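Local coordinates for protein 2-dehydropantoate 2-reductase (PDB 3WFI) that acts as an NADH-binding D-mandelate dehydrogenase of the ketopantoate reductase family, built on a Rossmann fold, at residues B[146-151]-B[175-180]; B[119-124]-B[154-159]. All blocks are in the same frame, centred on the assembly; numbering follows the deposited sequence.

Contact 1. Residues B[146-151]-B[175-180]; sequences SVELQN and HFSDNI
With chi1 at -172° the side chain of Gln150 swings away from its own N and, extended beyond CG, reaches along the Ser177-Asp178 turn with its amide beside the start of helix 180-191. On the way it slides past Ile180 in the opposite direction, CB of Gln150 lying 3.8 Å from CB of Ile180. Its first methylene also packs on a carbonyl, Gln150 CB standing 3.3 Å from Ser177 O. The amide is held through both its O and its N: NE2 of Gln150 makes a weak, strongly bent bond to Asp178 O at 3.2 Å, while OE1 accepts a hydrogen bond from the backbone N of His181.

The two backbones pair as parallel strands, the beta halves of the beta-alpha-beta crossover formed by strand 147-151, helix 157-168 and strand 174-176. Strand 174-176 lies at the border of the Rossmann-type sheet. Val147 O takes the N-H of His175, and His175 O then takes that of Leu149. The last rung, Ser177 N to Leu149 O at 3.0 Å, carries the pairing one residue past strand 174-176. Just there Ser177 OG accepts from Asn179 N, an ST turn that bends the chain toward the helix.

Phe176 adds a different kind of contact. Asn151 OD1 meets the ring edge in plane, 3.5 Å from Phe176 CE1, the amide and ring planes being only 20° apart. ND2 of the same asparagine is bonded to Gly153 O, which fixes the amide's rotation, and Lys161 makes a cation-pi contact with the ring. Where Glu148 faces the helix start, its CB rests 3.7 Å from Ile180 CD1.

Contact 2. Residues B[119-124]-B[154-159]; sequences MENIYI and DGKEAA
Lys156 curls back to the Glu120 backbone and plants its ammonium on the carbonyl there, with NZ of Lys156 donating to Glu120 O at 2.8 Å. The lysine is the N-cap residue of helix 157-168, the crossover helix of a Rossmann-type beta-alpha-beta unit. The contact therefore ties the first turn of that helix to the short 3-10 turn that leads into strand 122-127, which lies between strands 98-102 and 147-151 in the sheet.

The close-packed half lies around Tyr123, whose side chain rises from the strand toward the helix. Its hydroxyl is pressed against a methyl group, Tyr123 OH to Ala159 CB being 3.2 Å, and the ring carbon CZ is 4.3 Å from that same CB. Lys156 O sits at the edge of the ring, near its plane. The phenol is polar inside this buried patch, yet it has a partner: Tyr123 OH is hydrogen-bonded to Glu99 OE2, on the adjacent strand 98-102. Ala160 and Leu163 of the helix also touch the tyrosine. Asn121 is buried too, its ND2 3.6 Å from Lys156 NZ, two donors with no bond between them.

Toward solvent the fit is looser. Glu120 is exposed, and its carboxylate stays beyond salt-bridge range, with OE2 of Glu120 4.1 Å from Lys156 NZ. That attraction is probably a modest addition to the carbonyl bond.

Every torsion of the lysine is close to -60°, and this tight coil, rather than an extended reach, lays the chain alongside the carbonyl: CG of Lys156 is 3.5 Å from Glu120 O. The ammonium consequently arrives from above, 49° out of the plane of the Glu120 carbonyl and not on a lone pair.

How the contacts relate
Both contacts serve the same stretch of Rossmann sheet, their centres 11 Å apart. Contact 1 joins neighbouring strands and is ruled by regular backbone bonds, with side chains filling in around them. Contact 2 instead joins the 3-10 turn and start of strand 122-127 to the crossover helix, through one lysine bond and the Tyr123-Ala159 packing. Both are partly buried: Leu149 and Ile180 are sheltered in contact 1 and Tyr123 in contact 2, while His175 and Glu120 are exposed. They meet directly, since strands 122-127 and 147-151 are antiparallel neighbours, Gln150 N probably bonding Ile124 O at 2.7 Å. Asn151 packs against both Tyr123 and Lys156, connecting the strand pair to the helix start.

Contact 1. Residues B[146-151]-B[175-180]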
# COMPACT_ATOMS: atom_id res chain seq x y z
N SER B 146 -26.26 17.76 -23.32
CA SER B 146 -26.57 18.73 -22.28
C SER B 146 -25.33 19.05 -21.43
O SER B 146 -24.30 18.38 -21.53
CB SER B 146 -27.66 18.19 -21.35
OG SER B 146 -27.16 17.11 -20.58
N VAL B 147 -25.47 20.08 -20.60
CA VAL B 147 -24.43 20.47 -19.66
C VAL B 147 -25.08 20.74 -18.32
O VAL B 147 -26.14 21.36 -18.25
CB VAL B 147 -23.67 21.74 -20.14
CG1 VAL B 147 -22.62 22.15 -19.12
CG2 VAL B 147 -23.04 21.51 -21.51
N GLU B 148 -24.43 20.28 -17.26
CA GLU B 148 -24.83 20.59 -15.90
C GLU B 148 -23.63 21.19 -15.20
O GLU B 148 -22.51 20.70 -15.36
CB GLU B 148 -25.30 19.35 -15.14
CG GLU B 148 -26.53 18.69 -15.77
CD GLU B 148 -27.11 17.58 -14.91
OE1 GLU B 148 -26.42 17.11 -13.98
OE2 GLU B 148 -28.27 17.19 -15.17
N LEU B 149 -23.85 22.27 -14.44
CA LEU B 149 -22.74 22.99 -13.82
C LEU B 149 -23.11 23.60 -12.48
O LEU B 149 -24.29 23.84 -12.19
CB LEU B 149 -22.19 24.07 -14.78
CG LEU B 149 -23.08 25.26 -15.16
CD1 LEU B 149 -23.05 26.35 -14.09
CD2 LEU B 149 -22.65 25.85 -16.50
N GLN B 150 -22.08 23.85 -11.67
CA GLN B 150 -22.25 24.34 -10.32
C GLN B 150 -21.15 25.33 -9.94
O GLN B 150 -20.00 25.17 -10.33
CB GLN B 150 -22.20 23.17 -9.34
CG GLN B 150 -22.57 23.56 -7.91
CD GLN B 150 -22.73 22.37 -6.99
OE1 GLN B 150 -22.41 21.23 -7.35
NE2 GLN B 150 -23.26 22.63 -5.79
N ASN B 151 -21.53 26.34 -9.16
CA ASN B 151 -20.57 27.25 -8.55
C ASN B 151 -19.78 26.55 -7.44
O ASN B 151 -20.33 25.80 -6.65
CB ASN B 151 -21.26 28.50 -7.99
CG ASN B 151 -22.28 28.17 -6.91
OD1 ASN B 151 -23.29 27.53 -7.18
ND2 ASN B 151 -22.02 28.60 -5.69
N HIS B 175 -27.59 23.62 -17.61
CA HIS B 175 -28.42 23.82 -16.42
C HIS B 175 -27.59 23.86 -15.16
O HIS B 175 -26.58 23.16 -15.04
CB HIS B 175 -29.45 22.70 -16.28
CG HIS B 175 -30.28 22.49 -17.50
ND1 HIS B 175 -30.08 21.44 -18.36
CD2 HIS B 175 -31.30 23.21 -18.01
CE1 HIS B 175 -30.96 21.51 -19.35
NE2 HIS B 175 -31.70 22.58 -19.16
N PHE B 176 -28.04 24.67 -14.21
CA PHE B 176 -27.53 24.62 -12.85
C PHE B 176 -27.93 23.32 -12.18
O PHE B 176 -29.07 22.87 -12.30
CB PHE B 176 -28.07 25.79 -12.03
CG PHE B 176 -27.65 25.77 -10.60
CD1 PHE B 176 -26.37 26.19 -10.23
CD2 PHE B 176 -28.51 25.32 -9.61
CE1 PHE B 176 -25.97 26.17 -8.91
CE2 PHE B 176 -28.12 25.29 -8.28
CZ PHE B 176 -26.85 25.73 -7.93
N SER B 177 -26.99 22.73 -11.44
CA SER B 177 -27.28 21.62 -10.55
C SER B 177 -26.48 21.80 -9.27
O SER B 177 -25.31 22.10 -9.34
CB SER B 177 -26.91 20.29 -11.21
OG SER B 177 -26.89 19.25 -10.24
N ASP B 178 -27.12 21.62 -8.11
CA ASP B 178 -26.41 21.73 -6.84
C ASP B 178 -25.81 20.39 -6.40
O ASP B 178 -25.36 20.24 -5.27
CB ASP B 178 -27.32 22.30 -5.74
CG ASP B 178 -28.50 21.38 -5.39
OD1 ASP B 178 -28.56 20.24 -5.90
OD2 ASP B 178 -29.38 21.83 -4.61
N ASN B 179 -25.80 19.41 -7.30
CA ASN B 179 -25.33 18.09 -6.90
C ASN B 179 -24.07 17.68 -7.62
O ASN B 179 -23.59 16.56 -7.41
CB ASN B 179 -26.44 17.07 -7.13
CG ASN B 179 -26.17 15.73 -6.47
OD1 ASN B 179 -26.08 14.71 -7.16
ND2 ASN B 179 -26.01 15.73 -5.15
N ILE B 180 -23.48 18.60 -8.40
CA ILE B 180 -22.31 18.31 -9.24
C ILE B 180 -21.09 17.99 -8.36
O ILE B 180 -20.35 17.05 -8.63
CB ILE B 180 -21.90 19.50 -10.14
CG1 ILE B 180 -23.02 19.88 -11.10
CG2 ILE B 180 -20.64 19.20 -10.94
CD1 ILE B 180 -23.51 18.74 -11.97

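Contact 2. Residues B[119-124]-B[154-159]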
# COMPACT_ATOMS: atom_id res chain seq x y z
N MET B 119 -11.66 31.29 -5.91
CA MET B 119 -12.67 30.26 -5.83
C MET B 119 -14.05 30.75 -6.25
O MET B 119 -14.80 30.01 -6.89
CB MET B 119 -12.71 29.72 -4.38
CG MET B 119 -13.41 28.39 -4.22
SD MET B 119 -12.72 27.08 -5.24
CE MET B 119 -11.04 26.91 -4.63
N GLU B 120 -14.38 32.00 -5.90
CA GLU B 120 -15.68 32.60 -6.23
C GLU B 120 -15.95 32.64 -7.75
O GLU B 120 -17.10 32.71 -8.18
CB GLU B 120 -15.85 33.99 -5.58
CG GLU B 120 -15.39 35.18 -6.41
CD GLU B 120 -15.55 36.54 -5.73
OE1 GLU B 120 -14.79 36.84 -4.78
OE2 GLU B 120 -16.41 37.34 -6.16
N ASN B 121 -14.88 32.57 -8.54
CA ASN B 121 -15.01 32.61 -10.00
C ASN B 121 -14.85 31.25 -10.68
O ASN B 121 -14.72 31.18 -11.91
CB ASN B 121 -13.99 33.59 -10.58
CG ASN B 121 -14.33 35.05 -10.32
OD1 ASN B 121 -13.45 35.93 -10.40
ND2 ASN B 121 -15.59 35.34 -10.05
N ILE B 122 -14.86 30.17 -9.89
CA ILE B 122 -14.67 28.82 -10.45
C ILE B 122 -15.99 28.06 -10.46
O ILE B 122 -16.74 28.07 -9.47
CB ILE B 122 -13.59 28.01 -9.69
CG1 ILE B 122 -12.27 28.77 -9.68
CG2 ILE B 122 -13.38 26.65 -10.36
CD1 ILE B 122 -11.18 28.11 -8.85
N TYR B 123 -16.25 27.39 -11.58
CA TYR B 123 -17.45 26.61 -11.77
C TYR B 123 -17.05 25.23 -12.27
O TYR B 123 -16.07 25.08 -13.00
CB TYR B 123 -18.42 27.30 -12.74
CG TYR B 123 -18.82 28.70 -12.31
CD1 TYR B 123 -19.99 28.91 -11.60
CD2 TYR B 123 -18.00 29.79 -12.57
CE1 TYR B 123 -20.35 30.18 -11.18
CE2 TYR B 123 -18.33 31.07 -12.15
CZ TYR B 123 -19.52 31.25 -11.47
OH TYR B 123 -19.86 32.50 -11.04
N ILE B 124 -17.79 24.21 -11.85
CA ILE B 124 -17.50 22.83 -12.22
C ILE B 124 -18.71 22.26 -12.93
O ILE B 124 -19.85 22.58 -12.56
CB ILE B 124 -17.18 21.97 -10.99
CG1 ILE B 124 -18.21 22.17 -9.87
CG2 ILE B 124 -15.79 22.31 -10.48
CD1 ILE B 124 -18.16 21.11 -8.80
N ASP B 154 -19.17 30.37 -2.47
CA ASP B 154 -20.38 30.62 -1.70
C ASP B 154 -21.12 31.79 -2.31
O ASP B 154 -20.51 32.78 -2.69
CB ASP B 154 -20.03 31.00 -0.25
CG ASP B 154 -19.43 29.86 0.55
OD1 ASP B 154 -19.67 28.66 0.26
OD2 ASP B 154 -18.73 30.17 1.53
N GLY B 155 -22.44 31.67 -2.42
CA GLY B 155 -23.28 32.76 -2.88
C GLY B 155 -23.24 33.05 -4.37
O GLY B 155 -23.79 34.06 -4.81
N LYS B 156 -22.64 32.16 -5.16
CA LYS B 156 -22.52 32.36 -6.59
C LYS B 156 -23.50 31.49 -7.40
O LYS B 156 -23.28 31.25 -8.59
CB LYS B 156 -21.09 32.09 -7.05
CG LYS B 156 -20.01 32.91 -6.33
CD LYS B 156 -20.22 34.43 -6.40
CE LYS B 156 -20.16 35.00 -7.80
NZ LYS B 156 -18.80 34.90 -8.42
N GLU B 157 -24.60 31.05 -6.77
CA GLU B 157 -25.62 30.26 -7.47
C GLU B 157 -26.27 31.05 -8.62
O GLU B 157 -26.47 30.51 -9.70
CB GLU B 157 -26.72 29.76 -6.51
CG GLU B 157 -26.32 28.57 -5.65
CD GLU B 157 -25.41 28.92 -4.48
OE1 GLU B 157 -25.38 30.09 -4.04
OE2 GLU B 157 -24.72 28.00 -3.98
N ALA B 158 -26.62 32.31 -8.36
CA ALA B 158 -27.22 33.18 -9.37
C ALA B 158 -26.28 33.36 -10.56
O ALA B 158 -26.70 33.25 -11.71
CB ALA B 158 -27.58 34.53 -8.77
N ALA B 159 -25.00 33.58 -10.27
CA ALA B 159 -23.98 33.66 -11.31
C ALA B 159 -23.86 32.35 -12.12
O ALA B 159 -23.69 32.39 -13.33
CB ALA B 159 -22.64 34.05 -10.70